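Local coordinates for protein lovastatin nonaketide synthase, polyketide synthase component (Aspergillus terreus, PDB 7CPX) that builds the dihydromonacolin L nonaketide of the lovastatin pathway from malonyl-CoA, with methylation by S-adenosylmethionine and reduction by NADPH, working as a homodimeric megasynthase with lovC, at residues A[1019-1024]-A[1081-1086]; A[1201-1206]-A[1250-1255]; A[1047-1052]-A[1059-1064]. The protein carries 2 engineered substitutions. All coordinates share one frame; numbering follows the deposited sequence.

Contact 1. Residues A[1019-1024]-A[1081-1086]; sequences LLEILD and QLALTI
Two antiparallel strands of the probable N-terminal hotdog fold in the dehydratase domain meet here, Leu1019 to Leu1023 against Gln1081 to Thr1085, their segments running at 158°. Three hydrogen-bonded pairs, Leu1019 with Thr1085, Glu1021 with Ala1083 and Leu1023 with Gln1081, supply six backbone bonds; Glu1021 N to Ala1083 O is 2.9 Å. The side chains sort by face. On the apolar face, Leu1082 lies alongside both Leu1020 and Ile1022 and points the same way: its CD2 is 3.4 Å from Leu1020 CD2 and 3.3 Å from Ile1022 CG1. With chi1 at -162°, Leu1020 sends its CG away from its own backbone N, which brings its CD2 beside that of Leu1082. On the other face the methyl of Ala1083 touches both Glu1021 and Leu1023, 3.7 Å from Glu1021 OE1 and 4.0 Å from Leu1023 CD1. The carboxylate of Glu1021 extends toward the second subunit, where OE2 forms a salt bridge with Arg2015 of that subunit. Helix 995-1012 covers the Leu1020, Ile1022 and Leu1084 face through Met1003 and Ala1006, while strand 1196-1206 flanks strand 1016-1027 and strand 1057-1067 flanks strand 1075-1087.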
ATOM      1  N   LEU A1019      -6.974   2.893  24.618  1.00 88.84           N
ATOM      2  CA  LEU A1019      -5.895   3.867  24.671  1.00 88.84           C
ATOM      3  C   LEU A1019      -5.151   3.839  23.344  1.00 88.84           C
ATOM      4  O   LEU A1019      -5.067   2.795  22.694  1.00 88.84           O
ATOM      5  CB  LEU A1019      -4.937   3.565  25.826  1.00 88.84           C
ATOM      6  CG  LEU A1019      -4.734   4.675  26.853  1.00 88.84           C
ATOM      7  CD1 LEU A1019      -3.894   4.171  28.008  1.00 88.84           C
ATOM      8  CD2 LEU A1019      -4.081   5.868  26.200  1.00 88.84           C
ATOM      9  N   LEU A1020      -4.579   4.984  22.959  1.00 84.32           N
ATOM     10  CA  LEU A1020      -3.950   5.126  21.643  1.00 84.32           C
ATOM     11  C   LEU A1020      -2.673   5.950  21.800  1.00 84.32           C
ATOM     12  O   LEU A1020      -2.717   7.180  21.804  1.00 84.32           O
ATOM     13  CB  LEU A1020      -4.925   5.774  20.668  1.00 84.32           C
ATOM     14  CG  LEU A1020      -4.659   5.646  19.169  1.00 84.32           C
ATOM     15  CD1 LEU A1020      -5.798   6.289  18.401  1.00 84.32           C
ATOM     16  CD2 LEU A1020      -3.339   6.280  18.786  1.00 84.32           C
ATOM     17  N   GLU A1021      -1.539   5.269  21.938  1.00 85.15           N
ATOM     18  CA  GLU A1021      -0.246   5.930  21.987  1.00 85.15           C
ATOM     19  C   GLU A1021       0.339   6.033  20.586  1.00 85.15           C
ATOM     20  O   GLU A1021       0.115   5.172  19.736  1.00 85.15           O
ATOM     21  CB  GLU A1021       0.732   5.165  22.882  1.00 85.15           C
ATOM     22  CG  GLU A1021       0.184   4.742  24.234  1.00 85.15           C
ATOM     23  CD  GLU A1021       1.067   3.719  24.921  1.00 85.15           C
ATOM     24  OE1 GLU A1021       2.209   3.515  24.460  1.00 85.15           O
ATOM     25  OE2 GLU A1021       0.619   3.116  25.919  1.00 85.15           O
ATOM     26  N   ILE A1022       1.102   7.095  20.361  1.00 81.10           N
ATOM     27  CA  ILE A1022       1.913   7.262  19.164  1.00 81.10           C
ATOM     28  C   ILE A1022       3.355   7.416  19.618  1.00 81.10           C
ATOM     29  O   ILE A1022       3.692   8.387  20.300  1.00 81.10           O
ATOM     30  CB  ILE A1022       1.466   8.470  18.329  1.00 81.10           C
ATOM     31  CG1 ILE A1022       0.180   8.137  17.577  1.00 81.10           C
ATOM     32  CG2 ILE A1022       2.560   8.864  17.360  1.00 81.10           C
ATOM     33  CD1 ILE A1022      -0.447   9.317  16.888  1.00 81.10           C
ATOM     34  N   LEU A1023       4.201   6.475  19.218  1.00 80.86           N
ATOM     35  CA  LEU A1023       5.559   6.355  19.723  1.00 80.86           C
ATOM     36  C   LEU A1023       6.571   6.712  18.643  1.00 80.86           C
ATOM     37  O   LEU A1023       6.377   6.395  17.463  1.00 80.86           O
ATOM     38  CB  LEU A1023       5.825   4.931  20.221  1.00 80.86           C
ATOM     39  CG  LEU A1023       4.849   4.387  21.264  1.00 80.86           C
ATOM     40  CD1 LEU A1023       5.096   2.909  21.507  1.00 80.86           C
ATOM     41  CD2 LEU A1023       4.971   5.165  22.559  1.00 80.86           C
ATOM     42  N   ASP A1024       7.645   7.381  19.060  1.00 83.18           N
ATOM     43  CA  ASP A1024       8.782   7.676  18.188  1.00 83.18           C
ATOM     44  C   ASP A1024       8.325   8.297  16.874  1.00 83.18           C
ATOM     45  O   ASP A1024       8.895   8.034  15.813  1.00 83.18           O
ATOM     46  CB  ASP A1024       9.610   6.416  17.930  1.00 83.18           C
ATOM     47  CG  ASP A1024      10.952   6.718  17.291  1.00 83.18           C
ATOM     48  OD1 ASP A1024      11.253   7.911  17.072  1.00 83.18           O
ATOM     49  OD2 ASP A1024      11.708   5.764  17.010  1.00 83.18           O
ATOM     50  N   GLN A1081       5.020   5.005  15.285  1.00 78.69           N
ATOM     51  CA  GLN A1081       4.358   3.770  15.671  1.00 78.69           C
ATOM     52  C   GLN A1081       3.095   4.116  16.441  1.00 78.69           C
ATOM     53  O   GLN A1081       2.966   5.206  16.992  1.00 78.69           O
ATOM     54  CB  GLN A1081       5.265   2.884  16.537  1.00 78.69           C
ATOM     55  CG  GLN A1081       6.731   2.904  16.140  1.00 78.69           C
ATOM     56  CD  GLN A1081       6.971   2.331  14.761  1.00 78.69           C
ATOM     57  OE1 GLN A1081       6.237   1.456  14.305  1.00 78.69           O
ATOM     58  NE2 GLN A1081       8.003   2.824  14.087  1.00 78.69           N
ATOM     59  N   LEU A1082       2.162   3.174  16.474  1.00 80.21           N
ATOM     60  CA  LEU A1082       0.931   3.301  17.237  1.00 80.21           C
ATOM     61  C   LEU A1082       0.804   2.100  18.160  1.00 80.21           C
ATOM     62  O   LEU A1082       0.925   0.957  17.713  1.00 80.21           O
ATOM     63  CB  LEU A1082      -0.286   3.385  16.317  1.00 80.21           C
ATOM     64  CG  LEU A1082      -0.387   4.627  15.434  1.00 80.21           C
ATOM     65  CD1 LEU A1082      -0.860   4.256  14.045  1.00 80.21           C
ATOM     66  CD2 LEU A1082      -1.335   5.628  16.055  1.00 80.21           C
ATOM     67  N   ALA A1083       0.555   2.361  19.435  1.00 81.70           N
ATOM     68  CA  ALA A1083       0.331   1.324  20.433  1.00 81.70           C
ATOM     69  C   ALA A1083      -1.100   1.473  20.928  1.00 81.70           C
ATOM     70  O   ALA A1083      -1.416   2.412  21.663  1.00 81.70           O
ATOM     71  CB  ALA A1083       1.331   1.433  21.579  1.00 81.70           C
ATOM     72  N   LEU A1084      -1.963   0.557  20.515  1.00 84.83           N
ATOM     73  CA  LEU A1084      -3.375   0.597  20.853  1.00 84.83           C
ATOM     74  C   LEU A1084      -3.641  -0.406  21.964  1.00 84.83           C
ATOM     75  O   LEU A1084      -3.373  -1.601  21.803  1.00 84.83           O
ATOM     76  CB  LEU A1084      -4.238   0.273  19.635  1.00 84.83           C
ATOM     77  CG  LEU A1084      -4.323   1.269  18.478  1.00 84.83           C
ATOM     78  CD1 LEU A1084      -2.953   1.732  18.031  1.00 84.83           C
ATOM     79  CD2 LEU A1084      -5.058   0.618  17.320  1.00 84.83           C
ATOM     80  N   THR A1085      -4.143   0.087  23.092  1.00 89.24           N
ATOM     81  CA  THR A1085      -4.727  -0.759  24.122  1.00 89.24           C
ATOM     82  C   THR A1085      -6.205  -0.906  23.793  1.00 89.24           C
ATOM     83  O   THR A1085      -6.942   0.085  23.789  1.00 89.24           O
ATOM     84  CB  THR A1085      -4.531  -0.152  25.509  1.00 89.24           C
ATOM     85  OG1 THR A1085      -3.133   0.037  25.759  1.00 89.24           O
ATOM     86  CG2 THR A1085      -5.118  -1.057  26.585  1.00 89.24           C
ATOM     87  N   ILE A1086      -6.631  -2.141  23.519  1.00 90.05           N
ATOM     88  CA  ILE A1086      -7.891  -2.407  22.844  1.00 90.05           C
ATOM     89  C   ILE A1086      -8.732  -3.380  23.656  1.00 90.05           C
ATOM     90  O   ILE A1086      -8.247  -4.064  24.561  1.00 90.05           O
ATOM     91  CB  ILE A1086      -7.663  -2.973  21.427  1.00 90.05           C
ATOM     92  CG1 ILE A1086      -6.588  -4.063  21.466  1.00 90.05           C
ATOM     93  CG2 ILE A1086      -7.266  -1.866  20.480  1.00 90.05           C
ATOM     94  CD1 ILE A1086      -6.410  -4.800  20.161  1.00 90.05           C
TER

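Contact 2. Residues A[1201-1206]-A[1250-1255]; sequences VDRITL and LFQVEN
Val1201 and Val1253 meet at about a right angle, CG1 of Val1201 lying 3.7 Å from CG1 of Val1253, while the other methyl of Val1253, CG2, is 4.2 Å from Ile1204 CG2. Farther along the same face Leu1206 crosses Phe1251, with 3.7 Å between Leu1206 CB and Phe1251 CB, and Leu1206 CD1 comes up to the base of the ring. Beneath these side chains the backbones run antiparallel, the short segments 174° apart; Thr1205 and Gln1252 exchange two hydrogen bonds, and Arg1203 N donates to Glu1254 O.

The opposite face is polar and built round Arg1203. Its chain runs extended to CD and turns at chi3 (61°), which lays the guanidinium edge-on to two acceptors. Gln1252 OE1 lies in the guanidinium plane and is gripped end-on by NH1 (2.6 Å) and NH2 (2.7 Å) of Arg1203, although the amide itself is turned 41° from that plane. Glu1254 OE1 takes Arg1203 NE at 2.6 Å and a weaker bond from NH2, forming a salt bridge with the carboxylate plane turned steeply against the guanidinium. NH1 also donates to Thr1205 OG1, so several bonds fix the rotation of this buried cation. Glu1254 OE2 accepts the backbone N of Asp2018 of the second subunit. Asp1202 OD2, 4.4 Å from Glu1254 OE2, is a like charge that the arginine probably helps to offset.

Asp1202 and Arg1203 both face Glu1254, a classic beta bulge at the point where the chain turns a corner. A second one, Leu1250 and Phe1251 against Val1242, lies at the other end. Such paired, bulged antiparallel strands belong to the C-terminal hotdog half predicted for this dehydratase domain.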
ATOM      1  N   VAL A1201       7.991  13.535  17.764  1.00 81.69           N
ATOM      2  CA  VAL A1201       7.179  13.382  18.964  1.00 81.69           C
ATOM      3  C   VAL A1201       7.545  12.052  19.601  1.00 81.69           C
ATOM      4  O   VAL A1201       7.328  10.989  19.007  1.00 81.69           O
ATOM      5  CB  VAL A1201       5.679  13.454  18.663  1.00 81.69           C
ATOM      6  CG1 VAL A1201       4.912  13.657  19.947  1.00 81.69           C
ATOM      7  CG2 VAL A1201       5.388  14.571  17.683  1.00 81.69           C
ATOM      8  N   ASP A1202       8.097  12.108  20.814  1.00 85.99           N
ATOM      9  CA  ASP A1202       8.514  10.883  21.484  1.00 85.99           C
ATOM     10  C   ASP A1202       7.313  10.018  21.834  1.00 85.99           C
ATOM     11  O   ASP A1202       7.314   8.809  21.580  1.00 85.99           O
ATOM     12  CB  ASP A1202       9.325  11.211  22.735  1.00 85.99           C
ATOM     13  CG  ASP A1202       9.994   9.990  23.333  1.00 85.99           C
ATOM     14  OD1 ASP A1202       9.874   8.894  22.746  1.00 85.99           O
ATOM     15  OD2 ASP A1202      10.642  10.125  24.392  1.00 85.99           O
ATOM     16  N   ARG A1203       6.271  10.612  22.417  1.00 87.58           N
ATOM     17  CA  ARG A1203       5.076   9.819  22.700  1.00 87.58           C
ATOM     18  C   ARG A1203       3.856  10.714  22.862  1.00 87.58           C
ATOM     19  O   ARG A1203       3.729  11.403  23.874  1.00 87.58           O
ATOM     20  CB  ARG A1203       5.281   8.968  23.945  1.00 87.58           C
ATOM     21  CG  ARG A1203       4.047   8.170  24.342  1.00 87.58           C
ATOM     22  CD  ARG A1203       4.286   7.370  25.601  1.00 87.58           C
ATOM     23  NE  ARG A1203       4.607   8.236  26.727  1.00 87.58           N
ATOM     24  CZ  ARG A1203       3.710   8.915  27.429  1.00 87.58           C
ATOM     25  NH1 ARG A1203       2.422   8.867  27.136  1.00 87.58           N
ATOM     26  NH2 ARG A1203       4.118   9.664  28.449  1.00 87.58           N
ATOM     27  N   ILE A1204       2.946  10.663  21.899  1.00 82.58           N
ATOM     28  CA  ILE A1204       1.584  11.109  22.152  1.00 82.58           C
ATOM     29  C   ILE A1204       0.808   9.961  22.787  1.00 82.58           C
ATOM     30  O   ILE A1204       1.155   8.793  22.639  1.00 82.58           O
ATOM     31  CB  ILE A1204       0.895  11.594  20.863  1.00 82.58           C
ATOM     32  CG1 ILE A1204       1.799  12.550  20.088  1.00 82.58           C
ATOM     33  CG2 ILE A1204      -0.413  12.282  21.192  1.00 82.58           C
ATOM     34  CD1 ILE A1204       2.519  11.897  18.935  1.00 82.58           C
ATOM     35  N   THR A1205      -0.258  10.297  23.505  1.00 86.75           N
ATOM     36  CA  THR A1205      -1.111   9.254  24.069  1.00 86.75           C
ATOM     37  C   THR A1205      -2.498   9.825  24.287  1.00 86.75           C
ATOM     38  O   THR A1205      -2.666  10.741  25.092  1.00 86.75           O
ATOM     39  CB  THR A1205      -0.539   8.723  25.376  1.00 86.75           C
ATOM     40  OG1 THR A1205       0.823   8.324  25.179  1.00 86.75           O
ATOM     41  CG2 THR A1205      -1.342   7.533  25.837  1.00 86.75           C
ATOM     42  N   LEU A1206      -3.487   9.267  23.600  1.00 86.96           N
ATOM     43  CA  LEU A1206      -4.840   9.794  23.589  1.00 86.96           C
ATOM     44  C   LEU A1206      -5.821   8.750  24.101  1.00 86.96           C
ATOM     45  O   LEU A1206      -5.717   7.562  23.774  1.00 86.96           O
ATOM     46  CB  LEU A1206      -5.227  10.235  22.177  1.00 86.96           C
ATOM     47  CG  LEU A1206      -6.631  10.804  22.003  1.00 86.96           C
ATOM     48  CD1 LEU A1206      -6.581  12.066  21.170  1.00 86.96           C
ATOM     49  CD2 LEU A1206      -7.539   9.785  21.353  1.00 86.96           C
ATOM     50  N   LEU A1250      -7.651  13.736  28.528  1.00 90.80           N
ATOM     51  CA  LEU A1250      -8.061  13.278  27.207  1.00 90.80           C
ATOM     52  C   LEU A1250      -6.864  12.746  26.434  1.00 90.80           C
ATOM     53  O   LEU A1250      -6.900  11.637  25.889  1.00 90.80           O
ATOM     54  CB  LEU A1250      -8.718  14.421  26.437  1.00 90.80           C
ATOM     55  CG  LEU A1250      -9.740  15.270  27.191  1.00 90.80           C
ATOM     56  CD1 LEU A1250     -10.260  16.373  26.293  1.00 90.80           C
ATOM     57  CD2 LEU A1250     -10.880  14.414  27.700  1.00 90.80           C
ATOM     58  N   PHE A1251      -5.791  13.530  26.376  1.00 85.75           N
ATOM     59  CA  PHE A1251      -4.559  13.089  25.745  1.00 85.75           C
ATOM     60  C   PHE A1251      -3.404  13.903  26.306  1.00 85.75           C
ATOM     61  O   PHE A1251      -3.586  15.008  26.820  1.00 85.75           O
ATOM     62  CB  PHE A1251      -4.627  13.219  24.218  1.00 85.75           C
ATOM     63  CG  PHE A1251      -4.488  14.628  23.719  1.00 85.75           C
ATOM     64  CD1 PHE A1251      -5.599  15.434  23.559  1.00 85.75           C
ATOM     65  CD2 PHE A1251      -3.245  15.141  23.397  1.00 85.75           C
ATOM     66  CE1 PHE A1251      -5.474  16.728  23.096  1.00 85.75           C
ATOM     67  CE2 PHE A1251      -3.110  16.432  22.935  1.00 85.75           C
ATOM     68  CZ  PHE A1251      -4.226  17.227  22.782  1.00 85.75           C
ATOM     69  N   GLN A1252      -2.212  13.329  26.195  1.00 86.11           N
ATOM     70  CA  GLN A1252      -0.981  13.950  26.647  1.00 86.11           C
ATOM     71  C   GLN A1252       0.088  13.773  25.582  1.00 86.11           C
ATOM     72  O   GLN A1252      -0.038  12.948  24.673  1.00 86.11           O
ATOM     73  CB  GLN A1252      -0.495  13.350  27.974  1.00 86.11           C
ATOM     74  CG  GLN A1252      -0.137  11.872  27.900  1.00 86.11           C
ATOM     75  CD  GLN A1252       0.714  11.414  29.068  1.00 86.11           C
ATOM     76  OE1 GLN A1252       1.578  10.552  28.914  1.00 86.11           O
ATOM     77  NE2 GLN A1252       0.474  11.987  30.241  1.00 86.11           N
ATOM     78  N   VAL A1253       1.150  14.560  25.710  1.00 83.48           N
ATOM     79  CA  VAL A1253       2.298  14.488  24.820  1.00 83.48           C
ATOM     80  C   VAL A1253       3.558  14.460  25.668  1.00 83.48           C
ATOM     81  O   VAL A1253       3.611  15.067  26.744  1.00 83.48           O
ATOM     82  CB  VAL A1253       2.332  15.670  23.831  1.00 83.48           C
ATOM     83  CG1 VAL A1253       3.455  15.492  22.841  1.00 83.48           C
ATOM     84  CG2 VAL A1253       1.006  15.791  23.106  1.00 83.48           C
ATOM     85  N   GLU A1254       4.569  13.745  25.187  1.00 88.28           N
ATOM     86  CA  GLU A1254       5.842  13.592  25.875  1.00 88.28           C
ATOM     87  C   GLU A1254       6.957  13.825  24.872  1.00 88.28           C
ATOM     88  O   GLU A1254       7.060  13.101  23.872  1.00 88.28           O
ATOM     89  CB  GLU A1254       5.973  12.204  26.507  1.00 88.28           C
ATOM     90  CG  GLU A1254       7.329  11.946  27.146  1.00 88.28           C
ATOM     91  CD  GLU A1254       7.465  10.542  27.692  1.00 88.28           C
ATOM     92  OE1 GLU A1254       6.498   9.760  27.579  1.00 88.28           O
ATOM     93  OE2 GLU A1254       8.542  10.220  28.233  1.00 88.28           O
ATOM     94  N   ASN A1255       7.779  14.835  25.147  1.00 84.79           N
ATOM     95  CA  ASN A1255       8.962  15.154  24.356  1.00 84.79           C
ATOM     96  C   ASN A1255       8.616  15.295  22.877  1.00 84.79           C
ATOM     97  O   ASN A1255       9.260  14.717  21.998  1.00 84.79           O
ATOM     98  CB  ASN A1255      10.057  14.111  24.576  1.00 84.79           C
ATOM     99  CG  ASN A1255      11.335  14.441  23.831  1.00 84.79           C
ATOM    100  OD1 ASN A1255      11.586  15.596  23.489  1.00 84.79           O
ATOM    101  ND2 ASN A1255      12.147  13.426  23.572  1.00 84.79           N
TER

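Contact 3. Residues A[1047-1052]-A[1059-1064]; sequences DVSRNA and TISFKI
Thr1059 lies over one face of the Arg1050 guanidinium: its OG1 stands 3.3 Å above the plane, displaced toward the rim, and is 3.4 Å from Arg1050 NE at an angle too poor for a hydrogen bond. Bends at chi2 and chi3 (-63°) fold the arginine back over the threonine, where Arg1050 CB also approaches Thr1059 CB, and NH1 finds its polar partner in Ser1057 OG. The other flat group, the Phe1062 ring, has Ile1064 CD1 in plane at its edge and turns away from segment 1047-1052, toward helix 995-1012 and Leu1082.

Backbone bonds hold the two strands of this hairpin at both ends of the contact. Asp1047 N gives a nearly straight bond to Ser1061 O (2.9 Å, 169° at the hydrogen), while the return bond from Ser1061 N is weak. Arg1050 and Thr1059 exchange two bonds, N to O in each direction. At this end Ser1049 and Arg1050 both face Thr1059, a classic beta bulge where the first strand turns a corner. Ser1049 OG, swung between its backbone N and carbonyl carbon (chi1 58°), donates weakly to Thr1059 O (3.1 Å) and sits 3.4 Å from Thr1059 CG2. Thr1059 O thus takes a bond from Arg1050 N and this weak one from the hydroxyl. Apolar contact is slight: Val1048 CB meets Ile1060 CG1 at 3.8 Å.

Asp1047 OD1 is bonded to Ser967 OG, but OD2 lies close to OD2 of Asp1047 of the second subunit, which could raise their proton affinity, an effect that Lys1063 of the second subunit, packed on Asp1047, would probably oppose. That lysine bonds Val1048 O, and the reciprocal bond exists, so two lysine-to-carbonyl bonds tie the hairpin to its copy.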
ATOM      1  N   ASP A1047       0.795  -0.442   9.170  1.00 80.65           N
ATOM      2  CA  ASP A1047       0.987  -1.884   9.157  1.00 80.65           C
ATOM      3  C   ASP A1047       1.099  -2.362  10.594  1.00 80.65           C
ATOM      4  O   ASP A1047       2.039  -1.988  11.302  1.00 80.65           O
ATOM      5  CB  ASP A1047       2.240  -2.241   8.363  1.00 80.65           C
ATOM      6  CG  ASP A1047       2.455  -1.312   7.191  1.00 80.65           C
ATOM      7  OD1 ASP A1047       1.771  -1.478   6.160  1.00 80.65           O
ATOM      8  OD2 ASP A1047       3.289  -0.391   7.314  1.00 80.65           O
ATOM      9  N   VAL A1048       0.144  -3.184  11.024  1.00 81.41           N
ATOM     10  CA  VAL A1048       0.099  -3.645  12.408  1.00 81.41           C
ATOM     11  C   VAL A1048       1.187  -4.702  12.567  1.00 81.41           C
ATOM     12  O   VAL A1048       0.989  -5.875  12.249  1.00 81.41           O
ATOM     13  CB  VAL A1048      -1.281  -4.183  12.795  1.00 81.41           C
ATOM     14  CG1 VAL A1048      -1.836  -5.065  11.711  1.00 81.41           C
ATOM     15  CG2 VAL A1048      -1.196  -4.954  14.092  1.00 81.41           C
ATOM     16  N   SER A1049       2.351  -4.279  13.063  1.00 83.65           N
ATOM     17  CA  SER A1049       3.448  -5.207  13.288  1.00 83.65           C
ATOM     18  C   SER A1049       3.134  -6.207  14.391  1.00 83.65           C
ATOM     19  O   SER A1049       3.750  -7.276  14.434  1.00 83.65           O
ATOM     20  CB  SER A1049       4.721  -4.436  13.633  1.00 83.65           C
ATOM     21  OG  SER A1049       4.525  -3.620  14.775  1.00 83.65           O
ATOM     22  N   ARG A1050       2.194  -5.887  15.278  1.00 89.17           N
ATOM     23  CA  ARG A1050       1.789  -6.803  16.341  1.00 89.17           C
ATOM     24  C   ARG A1050       0.285  -6.684  16.523  1.00 89.17           C
ATOM     25  O   ARG A1050      -0.224  -5.585  16.755  1.00 89.17           O
ATOM     26  CB  ARG A1050       2.515  -6.494  17.649  1.00 89.17           C
ATOM     27  CG  ARG A1050       2.261  -7.515  18.748  1.00 89.17           C
ATOM     28  CD  ARG A1050       2.112  -6.852  20.106  1.00 89.17           C
ATOM     29  NE  ARG A1050       3.324  -6.156  20.521  1.00 89.17           N
ATOM     30  CZ  ARG A1050       3.470  -5.532  21.683  1.00 89.17           C
ATOM     31  NH1 ARG A1050       2.492  -5.495  22.574  1.00 89.17           N
ATOM     32  NH2 ARG A1050       4.624  -4.933  21.958  1.00 89.17           N
ATOM     33  N   ASN A1051      -0.423  -7.807  16.429  1.00 89.40           N
ATOM     34  CA  ASN A1051      -1.857  -7.852  16.704  1.00 89.40           C
ATOM     35  C   ASN A1051      -2.071  -8.832  17.853  1.00 89.40           C
ATOM     36  O   ASN A1051      -2.346 -10.016  17.658  1.00 89.40           O
ATOM     37  CB  ASN A1051      -2.631  -8.253  15.454  1.00 89.40           C
ATOM     38  CG  ASN A1051      -4.122  -8.344  15.696  1.00 89.40           C
ATOM     39  OD1 ASN A1051      -4.637  -7.814  16.681  1.00 89.40           O
ATOM     40  ND2 ASN A1051      -4.827  -9.020  14.797  1.00 89.40           N
ATOM     41  N   ALA A1052      -1.944  -8.317  19.077  1.00 97.69           N
ATOM     42  CA  ALA A1052      -1.994  -9.137  20.276  1.00 97.69           C
ATOM     43  C   ALA A1052      -3.246  -8.790  21.071  1.00 97.69           C
ATOM     44  O   ALA A1052      -3.174  -8.510  22.272  1.00 97.69           O
ATOM     45  CB  ALA A1052      -0.737  -8.934  21.120  1.00 97.69           C
ATOM     46  N   THR A1059       0.412  -3.044  17.897  1.00 85.54           N
ATOM     47  CA  THR A1059       1.510  -2.189  17.467  1.00 85.54           C
ATOM     48  C   THR A1059       1.471  -2.038  15.953  1.00 85.54           C
ATOM     49  O   THR A1059       1.478  -3.036  15.222  1.00 85.54           O
ATOM     50  CB  THR A1059       2.858  -2.761  17.907  1.00 85.54           C
ATOM     51  OG1 THR A1059       2.838  -3.009  19.316  1.00 85.54           O
ATOM     52  CG2 THR A1059       3.977  -1.783  17.586  1.00 85.54           C
ATOM     53  N   ILE A1060       1.443  -0.788  15.494  1.00 81.60           N
ATOM     54  CA  ILE A1060       1.218  -0.458  14.092  1.00 81.60           C
ATOM     55  C   ILE A1060       2.219   0.593  13.635  1.00 81.60           C
ATOM     56  O   ILE A1060       2.129   1.758  14.026  1.00 81.60           O
ATOM     57  CB  ILE A1060      -0.219   0.052  13.872  1.00 81.60           C
ATOM     58  CG1 ILE A1060      -1.228  -0.828  14.612  1.00 81.60           C
ATOM     59  CG2 ILE A1060      -0.545   0.099  12.391  1.00 81.60           C
ATOM     60  CD1 ILE A1060      -2.649  -0.334  14.500  1.00 81.60           C
ATOM     61  N   SER A1061       3.166   0.202  12.792  1.00 79.87           N
ATOM     62  CA  SER A1061       4.065   1.185  12.206  1.00 79.87           C
ATOM     63  C   SER A1061       3.329   1.973  11.131  1.00 79.87           C
ATOM     64  O   SER A1061       2.760   1.398  10.202  1.00 79.87           O
ATOM     65  CB  SER A1061       5.293   0.498  11.612  1.00 79.87           C
ATOM     66  OG  SER A1061       5.990  -0.242  12.598  1.00 79.87           O
ATOM     67  N   PHE A1062       3.342   3.298  11.257  1.00 77.74           N
ATOM     68  CA  PHE A1062       2.592   4.155  10.355  1.00 77.74           C
ATOM     69  C   PHE A1062       3.528   5.162   9.709  1.00 77.74           C
ATOM     70  O   PHE A1062       4.508   5.605  10.313  1.00 77.74           O
ATOM     71  CB  PHE A1062       1.448   4.881  11.080  1.00 77.74           C
ATOM     72  CG  PHE A1062       1.900   6.017  11.952  1.00 77.74           C
ATOM     73  CD1 PHE A1062       1.955   7.303  11.454  1.00 77.74           C
ATOM     74  CD2 PHE A1062       2.252   5.803  13.272  1.00 77.74           C
ATOM     75  CE1 PHE A1062       2.363   8.354  12.246  1.00 77.74           C
ATOM     76  CE2 PHE A1062       2.660   6.852  14.073  1.00 77.74           C
ATOM     77  CZ  PHE A1062       2.718   8.129  13.558  1.00 77.74           C
ATOM     78  N   LYS A1063       3.215   5.505   8.461  1.00 76.82           N
ATOM     79  CA  LYS A1063       4.010   6.439   7.671  1.00 76.82           C
ATOM     80  C   LYS A1063       3.059   7.254   6.809  1.00 76.82           C
ATOM     81  O   LYS A1063       2.368   6.699   5.950  1.00 76.82           O
ATOM     82  CB  LYS A1063       5.028   5.705   6.798  1.00 76.82           C
ATOM     83  CG  LYS A1063       5.945   4.768   7.558  1.00 76.82           C
ATOM     84  CD  LYS A1063       6.880   4.032   6.614  1.00 76.82           C
ATOM     85  CE  LYS A1063       7.728   3.012   7.351  1.00 76.82           C
ATOM     86  NZ  LYS A1063       8.603   3.650   8.369  1.00 76.82           N
ATOM     87  N   ILE A1064       3.015   8.562   7.044  1.00 77.45           N
ATOM     88  CA  ILE A1064       2.263   9.484   6.194  1.00 77.45           C
ATOM     89  C   ILE A1064       3.247   9.955   5.128  1.00 77.45           C
ATOM     90  O   ILE A1064       4.067  10.843   5.357  1.00 77.45           O
ATOM     91  CB  ILE A1064       1.668  10.646   6.983  1.00 77.45           C
ATOM     92  CG1 ILE A1064       0.564  10.164   7.924  1.00 77.45           C
ATOM     93  CG2 ILE A1064       1.123  11.696   6.035  1.00 77.45           C
ATOM     94  CD1 ILE A1064       1.078   9.545   9.189  1.00 77.45           C
TER

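Overall arrangement
All three contacts lie on neighbouring antiparallel strands of the dehydratase domain and touch the second subunit. Contact 3 lies about 9 Å from contact 1, centre to centre; strands 1057-1067 and 1075-1087 are adjacent, with Leu1082 N bonded to Ile1060 O and Ser1061 OG to Gln1081 OE1. Contact 2 lies about 10 Å from contact 1 on its other side, where Ile1022 N and Ile1204 O (2.8 Å) join strand 1016-1027 to strand 1196-1206, and so the two predicted hotdog halves. Contacts 2 and 3, about 17 Å apart between centres, do not touch. Only contact 2 approaches the predicted catalytic residues: the Phe1251 side chain is about 9 Å from that of Asp1174, the proposed proton donor.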